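Local atomic coordinates of enoyl-[acyl-carrier-protein] reductase [FMN] (Thermotoga maritima, PDB entry 5GVJ), a protein that probably reduces the double bond of enoyl-acyl-carrier-protein with NADH through FMN, as a FabK-type enoyl-ACP reductase. Residues Arg232-Phe238 / Leu270-Ala276. The protein carries 1 engineered substitution. Numbering follows the deposited sequence.
Sequences RVLRTPF and LERGSFA. Engineered in segment 270-276: Ala-276 (natural residue Met).
In this TIM-barrel flavoprotein, the end of strand 231-234 and the start of helix 237-242 pack against the loop that follows helix 260-265; at one end Arg-232 borders Gly-144, an FMN-binding residue, though this chain carries no flavin. One direct backbone bond joins the two, from Leu-234 N to Phe-275 O (2.8 Å, 160° at the hydrogen). The return path of the same pair, Leu-234 O to Phe-275 N, is bridged by a water that donates to the oxygen and accepts from the nitrogen, and it lies at the edge of the Phe-275 ring. Next to the direct bond, Leu-234 CB rests on Phe-275 CB at 3.7 Å. Farther along, Thr-236 OG1 gives a weak hydrogen bond to Leu-270 O (3.4 Å). Phe-238 fills the bend of the loop. With CG anti to the backbone N (chi1 -172°), its ring packs a face against Arg-272 O, which bonds to Arg-263, while Arg-272 CB lies 3.7 Å from Phe-238 CD1. Ser-274 OG meets the ring edge in plane and bonds to Ser-260, and the Arg-272 guanidinium turns away to a salt bridge with Asp-269. An alanine in place of Phe-238 would probably open a gap beside Arg-272 and leave the loop backbone there less tightly packed. Gly-273 O is buried between Thr-236 CG2 and Phe-238 CB without a polar partner; direct and water-mediated bonds hold the strand end, whereas packing and one weak hydrogen bond serve around Phe-238.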
# COMPACT_ATOMS: atom_id res chain seq x y z
N ARG A 232 -5.61 9.48 -10.55
CA ARG A 232 -4.41 8.80 -11.02
C ARG A 232 -4.62 8.34 -12.45
O ARG A 232 -5.57 7.60 -12.74
CB ARG A 232 -4.05 7.61 -10.13
CG ARG A 232 -2.78 6.89 -10.58
CD ARG A 232 -2.39 5.79 -9.60
NE ARG A 232 -2.25 6.30 -8.24
CZ ARG A 232 -1.14 6.86 -7.77
NH1 ARG A 232 -0.07 6.98 -8.55
NH2 ARG A 232 -1.10 7.30 -6.51
N VAL A 233 -3.72 8.76 -13.34
CA VAL A 233 -3.77 8.38 -14.74
C VAL A 233 -2.36 8.05 -15.23
O VAL A 233 -1.35 8.43 -14.62
CB VAL A 233 -4.39 9.48 -15.64
CG1 VAL A 233 -5.85 9.72 -15.28
CG2 VAL A 233 -3.58 10.77 -15.54
N LEU A 234 -2.31 7.35 -16.36
CA LEU A 234 -1.06 7.02 -17.02
C LEU A 234 -0.31 8.30 -17.41
O LEU A 234 -0.92 9.33 -17.69
CB LEU A 234 -1.35 6.16 -18.25
CG LEU A 234 -0.72 4.78 -18.40
CD1 LEU A 234 -0.34 4.19 -17.07
CD2 LEU A 234 -1.68 3.86 -19.12
N ARG A 235 1.03 8.22 -17.42
CA ARG A 235 1.87 9.36 -17.78
C ARG A 235 1.83 9.64 -19.28
O ARG A 235 2.82 9.43 -19.98
CB ARG A 235 3.31 9.14 -17.32
CG ARG A 235 3.49 9.27 -15.81
CD ARG A 235 4.97 9.25 -15.39
NE ARG A 235 5.08 9.21 -13.93
CZ ARG A 235 5.38 10.25 -13.17
NH1 ARG A 235 5.61 11.43 -13.73
NH2 ARG A 235 5.45 10.12 -11.85
N THR A 236 0.70 10.11 -19.77
CA THR A 236 0.37 10.35 -21.17
C THR A 236 0.57 11.82 -21.52
O THR A 236 0.69 12.67 -20.63
CB THR A 236 -1.08 9.90 -21.42
OG1 THR A 236 -1.23 9.45 -22.77
CG2 THR A 236 -2.03 11.03 -21.17
N PRO A 237 0.64 12.17 -22.81
CA PRO A 237 0.75 13.60 -23.16
C PRO A 237 -0.36 14.46 -22.58
O PRO A 237 -0.10 15.58 -22.12
CB PRO A 237 0.69 13.59 -24.70
CG PRO A 237 1.24 12.27 -25.07
CD PRO A 237 0.80 11.31 -24.00
N PHE A 238 -1.59 13.96 -22.57
CA PHE A 238 -2.70 14.74 -22.03
C PHE A 238 -2.56 14.93 -20.53
O PHE A 238 -2.92 15.99 -20.00
CB PHE A 238 -4.03 14.07 -22.36
CG PHE A 238 -5.22 14.91 -22.01
CD1 PHE A 238 -5.47 16.09 -22.69
CD2 PHE A 238 -6.10 14.52 -21.02
CE1 PHE A 238 -6.56 16.87 -22.38
CE2 PHE A 238 -7.20 15.29 -20.70
CZ PHE A 238 -7.43 16.47 -21.38
N LEU A 270 -4.46 8.73 -27.48
CA LEU A 270 -3.27 9.05 -26.69
C LEU A 270 -3.08 10.54 -26.49
O LEU A 270 -2.37 10.94 -25.57
CB LEU A 270 -2.00 8.50 -27.35
CG LEU A 270 -1.65 7.02 -27.25
CD1 LEU A 270 -1.83 6.51 -25.83
CD2 LEU A 270 -2.47 6.25 -28.25
N GLU A 271 -3.69 11.36 -27.34
CA GLU A 271 -3.45 12.79 -27.30
C GLU A 271 -4.25 13.48 -26.20
O GLU A 271 -3.70 14.27 -25.43
CB GLU A 271 -3.76 13.41 -28.66
CG GLU A 271 -2.93 12.83 -29.79
CD GLU A 271 -1.87 13.80 -30.28
OE1 GLU A 271 -2.19 15.01 -30.38
OE2 GLU A 271 -0.73 13.37 -30.55
N ARG A 272 -5.56 13.20 -26.12
CA ARG A 272 -6.40 13.84 -25.11
C ARG A 272 -7.29 12.85 -24.37
O ARG A 272 -8.36 13.23 -23.90
CB ARG A 272 -7.26 14.94 -25.73
CG ARG A 272 -6.50 15.90 -26.65
CD ARG A 272 -7.33 17.11 -27.09
NE ARG A 272 -8.72 16.84 -27.49
CZ ARG A 272 -9.10 15.91 -28.37
NH1 ARG A 272 -8.20 15.12 -28.97
NH2 ARG A 272 -10.39 15.74 -28.66
N GLY A 273 -6.87 11.59 -24.26
CA GLY A 273 -7.55 10.64 -23.40
C GLY A 273 -6.92 10.62 -22.02
O GLY A 273 -5.70 10.75 -21.87
N SER A 274 -7.76 10.47 -21.00
CA SER A 274 -7.30 10.29 -19.62
C SER A 274 -7.32 8.80 -19.32
O SER A 274 -8.39 8.18 -19.24
CB SER A 274 -8.18 11.07 -18.64
OG SER A 274 -7.84 12.44 -18.68
N PHE A 275 -6.13 8.21 -19.15
CA PHE A 275 -6.01 6.76 -18.99
C PHE A 275 -5.96 6.46 -17.49
O PHE A 275 -4.89 6.32 -16.90
CB PHE A 275 -4.79 6.25 -19.74
CG PHE A 275 -4.97 6.29 -21.24
CD1 PHE A 275 -4.79 7.47 -21.94
CD2 PHE A 275 -5.35 5.15 -21.93
CE1 PHE A 275 -4.97 7.51 -23.32
CE2 PHE A 275 -5.53 5.18 -23.31
CZ PHE A 275 -5.34 6.36 -24.00
N ALA A 276 -7.15 6.35 -16.89
CA ALA A 276 -7.31 6.13 -15.45
C ALA A 276 -6.95 4.69 -15.11
O ALA A 276 -7.79 3.79 -15.13
CB ALA A 276 -8.74 6.44 -15.02
O HOH W 1 -3.58 9.45 -19.00